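Local coordinates for transferrin binding protein B (PDB 3PQU), which probably binds host transferrin at the bacterial outer membrane as a surface lipoprotein, a step in acquiring iron from the host, at residues D286-G298 with G309-F322. Numbering follows the deposited sequence.
Sequences DPIFTDSNYLEGG and GKFFTNNKSLFAVF
N314 reaches across from the turn T313-K316 to the corner at N293. Its backbone N gives an almost straight bond (172°) to D291 O, in the carbonyl plane, while its side-chain OD1 accepts from N293 N at 2.8 Å, the donor tilted 20° from the amide plane. An asparagine suits the place because its short amide can receive a backbone N-H where the chain bends. With CG anti to its carbonyl carbon (chi1 -59°), OD1 is brought to N293 N and the amide stands nearly perpendicular to the Y294 ring, whose CE2 is 3.4 Å from N314 OD1. N293 OD1 has its own protein partner, K278, and a water joins it to N314 ND2.

S292, a small hydroxyl suited to the tight corner, works in both directions: OG donates to F312 O at 2.8 Å, from well above that carbonyl plane, and accepts from Y294 N in an ST turn. Farther along the loop, T290 supplies a hydroxyl donor, OG1, to N315 OD1 at 2.7 Å, the two side chains approaching from opposite directions.

Beyond the corner the strands run antiparallel. E296 and K310 form a hydrogen-bonded pair, their side chains sharing a water on one face; E296 also pairs with R274, and K310 NZ bonds L37 O. G297 and G309 meet with CA atoms 3.6 Å apart, closer than side chains there would allow. On the other face, the branched end of L295 fits the notch where F322 and F311 approach each other, CD1 resting obliquely against both rings. F289 CD1 meets L318 CD2 at 3.9 Å; both residues touch Y264, and F289 forms an edge-to-face pair with F178. The arrangement is an antiparallel beta hairpin, continued into the next strand by the T313-K316 type I turn, in the up-and-down meander of the N-lobe beta barrel.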
loop_
_atom_site.group_PDB
_atom_site.type_symbol
_atom_site.label_atom_id
_atom_site.label_comp_id
_atom_site.label_asym_id
_atom_site.label_seq_id
_atom_site.Cartn_x
_atom_site.Cartn_y
_atom_site.Cartn_z
ATOM N N ASP A 286 23.928 -22.875 -3.780
ATOM C CA ASP A 286 23.706 -22.500 -2.377
ATOM C C ASP A 286 22.384 -23.103 -1.875
ATOM O O ASP A 286 21.331 -22.917 -2.513
ATOM C CB ASP A 286 23.704 -20.975 -2.206
ATOM C CG ASP A 286 23.791 -20.557 -0.743
ATOM O OD1 ASP A 286 24.826 -19.974 -0.368
ATOM O OD2 ASP A 286 22.848 -20.843 0.031
ATOM N N PRO A 287 22.423 -23.834 -0.748
ATOM C CA PRO A 287 21.165 -24.492 -0.363
ATOM C C PRO A 287 20.080 -23.531 0.115
ATOM O O PRO A 287 18.907 -23.920 0.113
ATOM C CB PRO A 287 21.576 -25.439 0.774
ATOM C CG PRO A 287 22.889 -24.884 1.287
ATOM C CD PRO A 287 23.556 -24.203 0.134
ATOM N N ILE A 288 20.413 -22.303 0.500
ATOM C CA ILE A 288 19.313 -21.409 0.883
ATOM C C ILE A 288 19.091 -20.200 -0.014
ATOM O O ILE A 288 17.955 -19.767 -0.179
ATOM C CB ILE A 288 19.349 -20.986 2.377
ATOM C CG1 ILE A 288 20.557 -20.138 2.678
ATOM C CG2 ILE A 288 19.344 -22.215 3.296
ATOM C CD1 ILE A 288 20.522 -19.499 4.128
ATOM N N PHE A 289 20.163 -19.651 -0.590
ATOM C CA PHE A 289 20.029 -18.492 -1.478
ATOM C C PHE A 289 19.711 -18.938 -2.905
ATOM O O PHE A 289 20.587 -19.025 -3.769
ATOM C CB PHE A 289 21.265 -17.571 -1.372
ATOM C CG PHE A 289 21.437 -16.993 0.020
ATOM C CD1 PHE A 289 20.590 -15.999 0.476
ATOM C CD2 PHE A 289 22.385 -17.500 0.891
ATOM C CE1 PHE A 289 20.717 -15.479 1.783
ATOM C CE2 PHE A 289 22.526 -16.980 2.196
ATOM C CZ PHE A 289 21.686 -15.974 2.627
ATOM N N THR A 290 18.434 -19.247 -3.122
ATOM C CA THR A 290 17.973 -19.844 -4.373
ATOM C C THR A 290 16.992 -18.899 -5.065
ATOM O O THR A 290 16.669 -17.848 -4.519
ATOM C CB THR A 290 17.246 -21.149 -4.103
ATOM O OG1 THR A 290 16.286 -20.914 -3.067
ATOM C CG2 THR A 290 18.224 -22.263 -3.660
ATOM N N ASP A 291 16.489 -19.304 -6.236
ATOM C CA ASP A 291 15.611 -18.463 -7.065
ATOM C C ASP A 291 14.235 -18.306 -6.452
ATOM O O ASP A 291 13.757 -19.207 -5.764
ATOM C CB ASP A 291 15.405 -19.096 -8.457
ATOM C CG ASP A 291 16.655 -19.090 -9.296
ATOM O OD1 ASP A 291 17.551 -18.243 -9.034
ATOM O OD2 ASP A 291 16.715 -19.914 -10.239
ATOM N N SER A 292 13.580 -17.186 -6.761
ATOM C CA SER A 292 12.195 -16.968 -6.366
ATOM C C SER A 292 11.375 -16.406 -7.514
ATOM O O SER A 292 11.815 -15.464 -8.153
ATOM C CB SER A 292 12.092 -15.938 -5.217
ATOM O OG SER A 292 10.702 -15.609 -4.987
ATOM N N ASN A 293 10.182 -16.958 -7.739
ATOM C CA ASN A 293 9.222 -16.423 -8.708
ATOM C C ASN A 293 8.197 -15.528 -8.026
ATOM O O ASN A 293 7.230 -15.106 -8.657
ATOM C CB ASN A 293 8.422 -17.554 -9.354
ATOM C CG ASN A 293 9.180 -18.259 -10.435
ATOM O OD1 ASN A 293 10.035 -17.670 -11.098
ATOM N ND2 ASN A 293 8.861 -19.528 -10.635
ATOM N N TYR A 294 8.394 -15.269 -6.736
ATOM C CA TYR A 294 7.367 -14.644 -5.904
ATOM C C TYR A 294 7.871 -13.395 -5.184
ATOM O O TYR A 294 7.897 -13.335 -3.955
ATOM C CB TYR A 294 6.836 -15.665 -4.902
ATOM C CG TYR A 294 6.279 -16.880 -5.607
ATOM C CD1 TYR A 294 5.004 -16.860 -6.166
ATOM C CD2 TYR A 294 7.038 -18.040 -5.732
ATOM C CE1 TYR A 294 4.496 -17.970 -6.832
ATOM C CE2 TYR A 294 6.537 -19.155 -6.399
ATOM C CZ TYR A 294 5.274 -19.108 -6.945
ATOM O OH TYR A 294 4.791 -20.209 -7.593
ATOM N N LEU A 295 8.265 -12.399 -5.967
ATOM C CA LEU A 295 8.702 -11.127 -5.420
ATOM C C LEU A 295 7.599 -10.094 -5.634
ATOM O O LEU A 295 7.072 -9.975 -6.737
ATOM C CB LEU A 295 9.988 -10.667 -6.115
ATOM C CG LEU A 295 10.579 -9.328 -5.639
ATOM C CD1 LEU A 295 12.110 -9.384 -5.605
ATOM C CD2 LEU A 295 10.085 -8.156 -6.497
ATOM N N GLU A 296 7.264 -9.346 -4.582
ATOM C CA GLU A 296 6.232 -8.317 -4.680
ATOM C C GLU A 296 6.570 -7.239 -3.688
ATOM O O GLU A 296 7.018 -7.533 -2.582
ATOM C CB GLU A 296 4.846 -8.898 -4.360
ATOM C CG GLU A 296 3.662 -8.044 -4.848
ATOM C CD GLU A 296 3.291 -6.871 -3.931
ATOM O OE1 GLU A 296 3.799 -6.777 -2.790
ATOM O OE2 GLU A 296 2.456 -6.036 -4.350
ATOM N N GLY A 297 6.377 -5.992 -4.087
ATOM C CA GLY A 297 6.603 -4.860 -3.208
ATOM C C GLY A 297 5.876 -3.615 -3.709
ATOM O O GLY A 297 5.069 -3.684 -4.639
ATOM N N GLY A 298 6.153 -2.472 -3.091
ATOM C CA GLY A 298 5.507 -1.233 -3.492
ATOM C C GLY A 298 6.313 0.029 -3.247
ATOM O O GLY A 298 7.323 0.004 -2.537
ATOM N N GLY A 309 9.751 -4.313 -0.285
ATOM C CA GLY A 309 9.073 -5.522 -0.721
ATOM C C GLY A 309 9.648 -6.766 -0.093
ATOM O O GLY A 309 10.420 -6.683 0.874
ATOM N N LYS A 310 9.238 -7.913 -0.621
ATOM C CA LYS A 310 9.644 -9.192 -0.077
ATOM C C LYS A 310 9.650 -10.269 -1.159
ATOM O O LYS A 310 9.030 -10.101 -2.211
ATOM C CB LYS A 310 8.726 -9.584 1.103
ATOM C CG LYS A 310 7.253 -9.901 0.741
ATOM C CD LYS A 310 7.120 -11.233 0.001
ATOM C CE LYS A 310 5.703 -11.760 0.029
ATOM N NZ LYS A 310 4.734 -10.879 -0.692
ATOM N N PHE A 311 10.369 -11.364 -0.918
ATOM C CA PHE A 311 10.213 -12.532 -1.759
ATOM C C PHE A 311 10.372 -13.819 -0.971
ATOM O O PHE A 311 10.906 -13.806 0.135
ATOM C CB PHE A 311 11.130 -12.480 -3.005
ATOM C CG PHE A 311 12.612 -12.556 -2.697
ATOM C CD1 PHE A 311 13.238 -13.781 -2.537
ATOM C CD2 PHE A 311 13.382 -11.393 -2.593
ATOM C CE1 PHE A 311 14.623 -13.840 -2.282
ATOM C CE2 PHE A 311 14.751 -11.449 -2.343
ATOM C CZ PHE A 311 15.363 -12.671 -2.191
ATOM N N PHE A 312 9.858 -14.912 -1.538
ATOM C CA PHE A 312 9.851 -16.222 -0.911
ATOM C C PHE A 312 10.370 -17.228 -1.951
ATOM O O PHE A 312 9.803 -17.337 -3.042
ATOM C CB PHE A 312 8.415 -16.534 -0.460
ATOM C CG PHE A 312 8.265 -17.807 0.341
ATOM C CD1 PHE A 312 9.216 -18.174 1.292
ATOM C CD2 PHE A 312 7.134 -18.619 0.174
ATOM C CE1 PHE A 312 9.058 -19.338 2.049
ATOM C CE2 PHE A 312 6.959 -19.774 0.943
ATOM C CZ PHE A 312 7.922 -20.135 1.883
ATOM N N THR A 313 11.451 -17.943 -1.636
ATOM C CA THR A 313 12.104 -18.759 -2.661
ATOM C C THR A 313 11.225 -19.940 -3.068
ATOM O O THR A 313 10.328 -20.347 -2.323
ATOM C CB THR A 313 13.547 -19.196 -2.295
ATOM O OG1 THR A 313 13.539 -19.983 -1.102
ATOM C CG2 THR A 313 14.485 -17.972 -2.125
ATOM N N ASN A 314 11.461 -20.454 -4.267
ATOM C CA ASN A 314 10.603 -21.487 -4.833
ATOM C C ASN A 314 10.689 -22.793 -4.072
ATOM O O ASN A 314 9.718 -23.541 -4.020
ATOM C CB ASN A 314 10.897 -21.714 -6.333
ATOM C CG ASN A 314 10.709 -20.455 -7.160
ATOM O OD1 ASN A 314 9.876 -19.605 -6.830
ATOM N ND2 ASN A 314 11.500 -20.318 -8.230
ATOM N N ASN A 315 11.847 -23.070 -3.489
ATOM C CA ASN A 315 12.017 -24.271 -2.662
ATOM C C ASN A 315 11.754 -23.968 -1.172
ATOM O O ASN A 315 12.116 -24.761 -0.318
ATOM C CB ASN A 315 13.444 -24.809 -2.808
ATOM C CG ASN A 315 14.497 -23.795 -2.330
ATOM O OD1 ASN A 315 14.319 -22.607 -2.476
ATOM N ND2 ASN A 315 15.584 -24.281 -1.775
ATOM N N LYS A 316 11.166 -22.803 -0.873
ATOM C CA LYS A 316 10.797 -22.419 0.511
ATOM C C LYS A 316 11.977 -22.351 1.514
ATOM O O LYS A 316 11.796 -22.481 2.721
ATOM C CB LYS A 316 9.700 -23.366 1.037
ATOM C CG LYS A 316 8.468 -23.442 0.102
ATOM C CD LYS A 316 7.378 -24.316 0.702
ATOM C CE LYS A 316 6.075 -24.175 -0.061
ATOM N NZ LYS A 316 6.300 -24.218 -1.530
ATOM N N SER A 317 13.182 -22.135 1.005
ATOM C CA SER A 317 14.369 -22.089 1.843
ATOM C C SER A 317 14.567 -20.723 2.488
ATOM O O SER A 317 15.363 -20.601 3.406
ATOM C CB SER A 317 15.611 -22.388 1.012
ATOM O OG SER A 317 15.729 -21.453 -0.061
ATOM N N LEU A 318 13.864 -19.698 1.993
ATOM C CA LEU A 318 14.195 -18.305 2.343
ATOM C C LEU A 318 13.038 -17.314 2.203
ATOM O O LEU A 318 12.352 -17.268 1.166
ATOM C CB LEU A 318 15.360 -17.791 1.485
ATOM C CG LEU A 318 16.082 -16.547 2.049
ATOM C CD1 LEU A 318 17.178 -16.977 2.983
ATOM C CD2 LEU A 318 16.692 -15.706 0.947
ATOM N N PHE A 319 12.848 -16.516 3.250
ATOM C CA PHE A 319 11.961 -15.349 3.201
ATOM C C PHE A 319 12.855 -14.114 3.337
ATOM O O PHE A 319 13.622 -14.018 4.295
ATOM C CB PHE A 319 10.892 -15.400 4.331
ATOM C CG PHE A 319 10.036 -14.130 4.434
ATOM C CD1 PHE A 319 9.098 -13.821 3.454
ATOM C CD2 PHE A 319 10.216 -13.240 5.487
ATOM C CE1 PHE A 319 8.337 -12.653 3.529
ATOM C CE2 PHE A 319 9.450 -12.067 5.583
ATOM C CZ PHE A 319 8.514 -11.777 4.593
ATOM N N ALA A 320 12.766 -13.190 2.375
ATOM C CA ALA A 320 13.613 -11.997 2.327
ATOM C C ALA A 320 12.759 -10.733 2.215
ATOM O O ALA A 320 11.687 -10.771 1.622
ATOM C CB ALA A 320 14.572 -12.061 1.150
ATOM N N VAL A 321 13.246 -9.631 2.796
ATOM C CA VAL A 321 12.614 -8.328 2.630
ATOM C C VAL A 321 13.691 -7.322 2.179
ATOM O O VAL A 321 14.872 -7.606 2.269
ATOM C CB VAL A 321 11.939 -7.849 3.928
ATOM C CG1 VAL A 321 10.891 -8.856 4.394
ATOM C CG2 VAL A 321 12.984 -7.598 5.038
ATOM N N PHE A 322 13.275 -6.163 1.685
ATOM C CA PHE A 322 14.207 -5.129 1.245
ATOM C C PHE A 322 13.500 -3.776 1.298
ATOM O O PHE A 322 12.273 -3.716 1.296
ATOM C CB PHE A 322 14.750 -5.412 -0.176
ATOM C CG PHE A 322 13.662 -5.678 -1.209
ATOM C CD1 PHE A 322 13.059 -4.622 -1.920
ATOM C CD2 PHE A 322 13.257 -6.984 -1.482
ATOM C CE1 PHE A 322 12.075 -4.873 -2.852
ATOM C CE2 PHE A 322 12.264 -7.250 -2.430
ATOM C CZ PHE A 322 11.669 -6.202 -3.113
HETATM O O HOH W 1 17.940 -26.406 -0.762
HETATM O O HOH W 2 12.384 -18.088 -10.365
HETATM O O HOH W 3 4.532 -8.082 -0.616
#